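Local coordinates for protein Two-component system sensor histidine kinase (Bacteroides thetaiotaomicron, PDB 3OTT) that probably senses saccharides outside the cell through this extracellular part and, as a histidine kinase, probably passes phosphate from ATP to a protein histidine, at residues 462-465 with 466-469; 697-700 with 701-705. One frame throughout, in Å; residues are numbered along the deposited sequence.

Overall arrangement
Followed from the N terminus, the extracellular chain builds four-stranded antiparallel blades of beta-propeller before it ends in a smaller beta-sandwich. Contact 1 comes first: residues 462-469 turn the chain at the end of strand 457-463, in the connection that leads from one propeller blade to strand 474-479, which opens the next. Contact 2, residues 697-705, lies in the C-terminal Y_Y_Y domain and forms the connection of the hairpin between strands 691-696 and 703-704. The two follow in series, neither enclosing nor crossing the other, with centres about 66 Å apart and nearest atoms about 52 Å apart. Each is a local bend, one in the propeller part and one in the sandwich.

Contact 1: residues 462-465 with 466-469; sequences NYSV and HNGL
Ser464 O is gripped by two backbone amides, Leu469 N at 3.0 Å and Asn467 N at 3.2 Å, which arrive from opposite faces of its carbonyl plane. The second bond closes a type I beta turn from Ser464 to Asn467, in the connection that leaves one beta-propeller blade for the next. Serine suits the first position because its hydroxyl adds an ST turn: with chi1 at 68°, OG sits between the backbone N and the carbonyl carbon and accepts from His466 N at 3.2 Å. Asn467 reaches back over the turn with both ends of its amide. Its OD1 takes the Ser464 N-H in a nearly straight bond of 2.9 Å, while its ND2 gives to Asn462 O, also at 2.9 Å and lying in the carbonyl plane. That carbonyl is shared with Arg503, whose guanidinium also makes a cation-pi contact with Tyr463. Gly468 then takes phi 124°, a region that glycine, lacking CB, enters without strain against the preceding carbonyl. Leucine suits position 469, buried beside Tyr463: Leu469 CG packs 4.1 Å from Tyr463 CB, and its CD1 lies 3.4 Å from Tyr463 O.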
ATOM      1  N   ASN B 462      -8.602 -35.697  28.469  1.00 20.86           N
ATOM      2  CA  ASN B 462      -8.654 -35.677  26.983  1.00 20.68           C
ATOM      3  C   ASN B 462      -9.841 -36.500  26.589  1.00 20.30           C
ATOM      4  O   ASN B 462     -10.150 -37.499  27.217  1.00 20.25           O
ATOM      5  CB  ASN B 462      -7.291 -36.138  26.377  1.00 21.69           C
ATOM      6  CG  ASN B 462      -7.330 -36.358  24.822  1.00 27.92           C
ATOM      7  OD1 ASN B 462      -7.284 -37.524  24.347  1.00 35.84           O
ATOM      8  ND2 ASN B 462      -7.391 -35.259  24.040  1.00 22.06           N
ATOM      9  N   TYR B 463     -10.613 -36.027  25.619  1.00 20.63           N
ATOM     10  CA  TYR B 463     -11.715 -36.830  25.078  1.00 20.62           C
ATOM     11  C   TYR B 463     -11.280 -37.272  23.675  1.00 20.74           C
ATOM     12  O   TYR B 463     -10.853 -36.430  22.884  1.00 20.09           O
ATOM     13  CB  TYR B 463     -13.016 -35.996  25.004  1.00 19.71           C
ATOM     14  CG  TYR B 463     -13.726 -35.838  26.335  1.00 22.94           C
ATOM     15  CD1 TYR B 463     -13.546 -34.699  27.128  1.00 22.83           C
ATOM     16  CD2 TYR B 463     -14.559 -36.855  26.831  1.00 23.70           C
ATOM     17  CE1 TYR B 463     -14.188 -34.567  28.374  1.00 22.01           C
ATOM     18  CE2 TYR B 463     -15.159 -36.744  28.064  1.00 24.11           C
ATOM     19  CZ  TYR B 463     -14.980 -35.598  28.826  1.00 25.73           C
ATOM     20  OH  TYR B 463     -15.638 -35.516  30.027  1.00 29.47           O
ATOM     21  N   SER B 464     -11.448 -38.557  23.333  1.00 21.43           N
ATOM     22  CA  SER B 464     -11.050 -39.030  22.015  1.00 21.32           C
ATOM     23  C   SER B 464     -11.911 -40.221  21.521  1.00 22.80           C
ATOM     24  O   SER B 464     -12.852 -40.633  22.209  1.00 21.77           O
ATOM     25  CB  SER B 464      -9.618 -39.486  22.099  1.00 19.75           C
ATOM     26  OG  SER B 464      -9.568 -40.643  22.895  1.00 23.97           O
ATOM     27  N   VAL B 465     -11.519 -40.825  20.393  1.00 24.07           N
ATOM     28  CA  VAL B 465     -12.190 -42.032  19.896  1.00 27.22           C
ATOM     29  C   VAL B 465     -12.153 -43.190  20.914  1.00 28.44           C
ATOM     30  O   VAL B 465     -13.032 -44.038  20.867  1.00 29.46           O
ATOM     31  CB  VAL B 465     -11.685 -42.460  18.457  1.00 27.22           C
ATOM     32  CG1 VAL B 465     -12.434 -43.662  17.954  1.00 35.47           C
ATOM     33  CG2 VAL B 465     -11.999 -41.430  17.486  1.00 27.46           C
ATOM     34  N   HIS B 466     -11.171 -43.220  21.826  1.00 29.01           N
ATOM     35  CA  HIS B 466     -11.080 -44.280  22.850  1.00 30.47           C
ATOM     36  C   HIS B 466     -12.006 -44.133  24.079  1.00 29.80           C
ATOM     37  O   HIS B 466     -12.334 -45.116  24.732  1.00 29.68           O
ATOM     38  CB  HIS B 466      -9.622 -44.479  23.326  1.00 32.48           C
ATOM     39  CG  HIS B 466      -8.669 -44.784  22.207  1.00 36.62           C
ATOM     40  ND1 HIS B 466      -7.615 -43.954  21.877  1.00 39.86           N
ATOM     41  CD2 HIS B 466      -8.656 -45.791  21.295  1.00 40.35           C
ATOM     42  CE1 HIS B 466      -6.974 -44.453  20.834  1.00 41.17           C
ATOM     43  NE2 HIS B 466      -7.591 -45.562  20.456  1.00 41.40           N
ATOM     44  N   ASN B 467     -12.443 -42.924  24.390  1.00 27.92           N
ATOM     45  CA  ASN B 467     -13.352 -42.784  25.530  1.00 28.50           C
ATOM     46  C   ASN B 467     -14.720 -42.103  25.194  1.00 27.48           C
ATOM     47  O   ASN B 467     -15.290 -41.419  26.035  1.00 28.27           O
ATOM     48  CB  ASN B 467     -12.618 -42.136  26.751  1.00 27.47           C
ATOM     49  CG  ASN B 467     -12.184 -40.711  26.468  1.00 27.02           C
ATOM     50  OD1 ASN B 467     -12.540 -40.152  25.438  1.00 22.55           O
ATOM     51  ND2 ASN B 467     -11.406 -40.115  27.375  1.00 27.91           N
ATOM     52  N   GLY B 468     -15.236 -42.329  23.980  1.00 26.77           N
ATOM     53  CA  GLY B 468     -16.630 -42.014  23.629  1.00 25.03           C
ATOM     54  C   GLY B 468     -16.820 -41.091  22.431  1.00 23.75           C
ATOM     55  O   GLY B 468     -17.880 -41.086  21.850  1.00 23.27           O
ATOM     56  N   LEU B 469     -15.829 -40.303  22.044  1.00 23.20           N
ATOM     57  CA  LEU B 469     -16.030 -39.461  20.834  1.00 24.06           C
ATOM     58  C   LEU B 469     -16.210 -40.256  19.557  1.00 23.91           C
ATOM     59  O   LEU B 469     -15.743 -41.372  19.444  1.00 24.18           O
ATOM     60  CB  LEU B 469     -14.915 -38.459  20.602  1.00 23.26           C
ATOM     61  CG  LEU B 469     -14.800 -37.275  21.515  1.00 22.71           C
ATOM     62  CD1 LEU B 469     -13.706 -36.417  20.953  1.00 21.23           C
ATOM     63  CD2 LEU B 469     -16.129 -36.568  21.522  1.00 26.01           C
TER

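Contact 2: residues 697-700 with 701-705; sequences GMDK and EWNFL
From Asp699 to Asn703 the backbone rounds the connection of a beta hairpin, bringing the chain from strand 691-696 into the short strand 703-704 and setting these two side chains to approach from opposite directions. The hairpin belongs to the Y_Y_Y domain, a beta-sandwich, and strand 703-704 is the edge of its sheet, with Asn703 bonded through its backbone to Tyr693. Asp699 points toward the returning arm. With CG anti to its own carbonyl carbon (chi1 -73°), its carboxylate meets the amide group of Asn703, the two planes turned 61° apart. Its CB meanwhile lies 3.6 Å from Glu701 O, on the inner side of the bend. An aspartate suits this place because its short side chain offers an acceptor that links the hairpin to the other sheet: OD2 is hydrogen-bonded to the backbone N of Leu695 on strand 691-696 and to the hydroxyl of Tyr714 on strand 711-714, two bonds that together probably fix the position of that oxygen. At the outer side of the bend two long charged residues, Lys700 and Glu701, sit exposed, as befits a surface loop. Glu701 bends at chi2 (-78°) and curls back along the preceding peptide, its CD 3.5 Å and its OE2 3.6 Å from Lys700 O. The opposite charges do not touch: Lys700, kinked at chi3, ends with NZ 5.3 Å from Glu701 OE1.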
ATOM      1  N   GLY B 697     -19.994  28.037  30.353  1.00 30.30           N
ATOM      2  CA  GLY B 697     -19.891  29.411  30.851  1.00 30.48           C
ATOM      3  C   GLY B 697     -21.227  30.150  30.730  1.00 30.29           C
ATOM      4  O   GLY B 697     -21.363  31.306  31.164  1.00 30.64           O
ATOM      5  N   MET B 698     -22.213  29.463  30.154  1.00 29.34           N
ATOM      6  CA  MET B 698     -23.496  30.067  29.823  1.00 28.46           C
ATOM      7  C   MET B 698     -24.525  29.014  30.118  1.00 28.20           C
ATOM      8  O   MET B 698     -25.293  29.171  31.061  1.00 29.53           O
ATOM      9  CB  MET B 698     -23.522  30.529  28.361  1.00 27.26           C
ATOM     10  CG  MET B 698     -24.858  31.098  27.830  1.00 30.76           C
ATOM     11  SD  MET B 698     -25.406  32.532  28.757  1.00 40.30           S
ATOM     12  CE  MET B 698     -24.121  33.737  28.346  1.00 35.07           C
ATOM     13  N   ASP B 699     -24.508  27.930  29.358  1.00 26.59           N
ATOM     14  CA  ASP B 699     -25.478  26.845  29.477  1.00 27.60           C
ATOM     15  C   ASP B 699     -25.157  25.875  30.588  1.00 29.45           C
ATOM     16  O   ASP B 699     -23.988  25.564  30.841  1.00 29.16           O
ATOM     17  CB  ASP B 699     -25.548  26.031  28.193  1.00 26.57           C
ATOM     18  CG  ASP B 699     -26.236  26.773  27.083  1.00 27.01           C
ATOM     19  OD1 ASP B 699     -27.393  27.238  27.257  1.00 33.11           O
ATOM     20  OD2 ASP B 699     -25.612  26.897  26.030  1.00 24.26           O
ATOM     21  N   LYS B 700     -26.218  25.355  31.181  1.00 30.49           N
ATOM     22  CA  LYS B 700     -26.115  24.339  32.202  1.00 34.22           C
ATOM     23  C   LYS B 700     -26.480  22.975  31.628  1.00 34.37           C
ATOM     24  O   LYS B 700     -26.235  21.930  32.268  1.00 35.68           O
ATOM     25  CB  LYS B 700     -27.090  24.650  33.359  1.00 35.66           C
ATOM     26  CG  LYS B 700     -26.592  25.710  34.355  1.00 39.25           C
ATOM     27  CD  LYS B 700     -27.488  25.720  35.636  1.00 46.93           C
ATOM     28  CE  LYS B 700     -27.285  24.421  36.488  1.00 50.05           C
ATOM     29  NZ  LYS B 700     -28.348  24.223  37.536  1.00 54.74           N
ATOM     30  N   GLU B 701     -27.180  23.015  30.498  1.00 32.28           N
ATOM     31  CA  GLU B 701     -27.761  21.824  29.910  1.00 33.65           C
ATOM     32  C   GLU B 701     -27.547  21.843  28.420  1.00 31.27           C
ATOM     33  O   GLU B 701     -27.225  22.872  27.844  1.00 28.87           O
ATOM     34  CB  GLU B 701     -29.281  21.729  30.177  1.00 35.88           C
ATOM     35  CG  GLU B 701     -29.726  21.930  31.628  1.00 39.90           C
ATOM     36  CD  GLU B 701     -29.522  20.729  32.520  1.00 45.91           C
ATOM     37  OE1 GLU B 701     -29.900  20.835  33.711  1.00 51.21           O
ATOM     38  OE2 GLU B 701     -28.996  19.692  32.061  1.00 46.27           O
ATOM     39  N   TRP B 702     -27.766  20.695  27.801  1.00 32.48           N
ATOM     40  CA  TRP B 702     -27.744  20.570  26.345  1.00 30.84           C
ATOM     41  C   TRP B 702     -28.896  21.322  25.664  1.00 30.96           C
ATOM     42  O   TRP B 702     -29.979  21.407  26.192  1.00 31.82           O
ATOM     43  CB  TRP B 702     -27.855  19.097  26.019  1.00 32.04           C
ATOM     44  CG  TRP B 702     -26.582  18.287  26.217  1.00 33.29           C
ATOM     45  CD1 TRP B 702     -26.392  17.279  27.119  1.00 37.73           C
ATOM     46  CD2 TRP B 702     -25.356  18.402  25.484  1.00 30.09           C
ATOM     47  NE1 TRP B 702     -25.131  16.753  26.991  1.00 37.44           N
ATOM     48  CE2 TRP B 702     -24.470  17.421  25.999  1.00 32.68           C
ATOM     49  CE3 TRP B 702     -24.926  19.220  24.428  1.00 26.71           C
ATOM     50  CZ2 TRP B 702     -23.161  17.236  25.504  1.00 34.04           C
ATOM     51  CZ3 TRP B 702     -23.601  19.033  23.925  1.00 28.48           C
ATOM     52  CH2 TRP B 702     -22.747  18.042  24.465  1.00 29.80           C
ATOM     53  N   ASN B 703     -28.663  21.860  24.474  1.00 30.52           N
ATOM     54  CA  ASN B 703     -29.731  22.408  23.676  1.00 30.23           C
ATOM     55  C   ASN B 703     -29.863  21.500  22.465  1.00 29.94           C
ATOM     56  O   ASN B 703     -28.882  20.920  22.044  1.00 29.06           O
ATOM     57  CB  ASN B 703     -29.384  23.829  23.241  1.00 29.58           C
ATOM     58  CG  ASN B 703     -29.090  24.767  24.432  1.00 30.07           C
ATOM     59  OD1 ASN B 703     -27.925  24.964  24.823  1.00 32.23           O
ATOM     60  ND2 ASN B 703     -30.133  25.342  24.994  1.00 26.09           N
ATOM     61  N   PHE B 704     -31.067  21.400  21.909  1.00 30.96           N
ATOM     62  CA  PHE B 704     -31.356  20.562  20.746  1.00 31.90           C
ATOM     63  C   PHE B 704     -31.601  21.391  19.500  1.00 30.99           C
ATOM     64  O   PHE B 704     -32.190  22.464  19.572  1.00 30.50           O
ATOM     65  CB  PHE B 704     -32.577  19.707  21.039  1.00 33.55           C
ATOM     66  CG  PHE B 704     -32.364  18.782  22.169  1.00 35.34           C
ATOM     67  CD1 PHE B 704     -32.390  19.258  23.487  1.00 36.41           C
ATOM     68  CD2 PHE B 704     -32.065  17.443  21.936  1.00 35.68           C
ATOM     69  CE1 PHE B 704     -32.131  18.393  24.540  1.00 39.12           C
ATOM     70  CE2 PHE B 704     -31.802  16.570  22.982  1.00 37.14           C
ATOM     71  CZ  PHE B 704     -31.841  17.030  24.285  1.00 36.89           C
ATOM     72  N   LEU B 705     -31.146  20.901  18.358  1.00 30.67           N
ATOM     73  CA  LEU B 705     -31.341  21.665  17.108  1.00 30.45           C
ATOM     74  C   LEU B 705     -32.650  21.422  16.303  1.00 32.87           C
ATOM     75  O   LEU B 705     -33.437  22.364  16.051  1.00 34.23           O
ATOM     76  CB  LEU B 705     -30.087  21.628  16.226  1.00 27.47           C
ATOM     77  CG  LEU B 705     -29.043  22.684  16.620  1.00 26.55           C
ATOM     78  CD1 LEU B 705     -27.709  22.476  15.928  1.00 22.18           C
ATOM     79  CD2 LEU B 705     -29.549  24.142  16.393  1.00 24.12           C
TER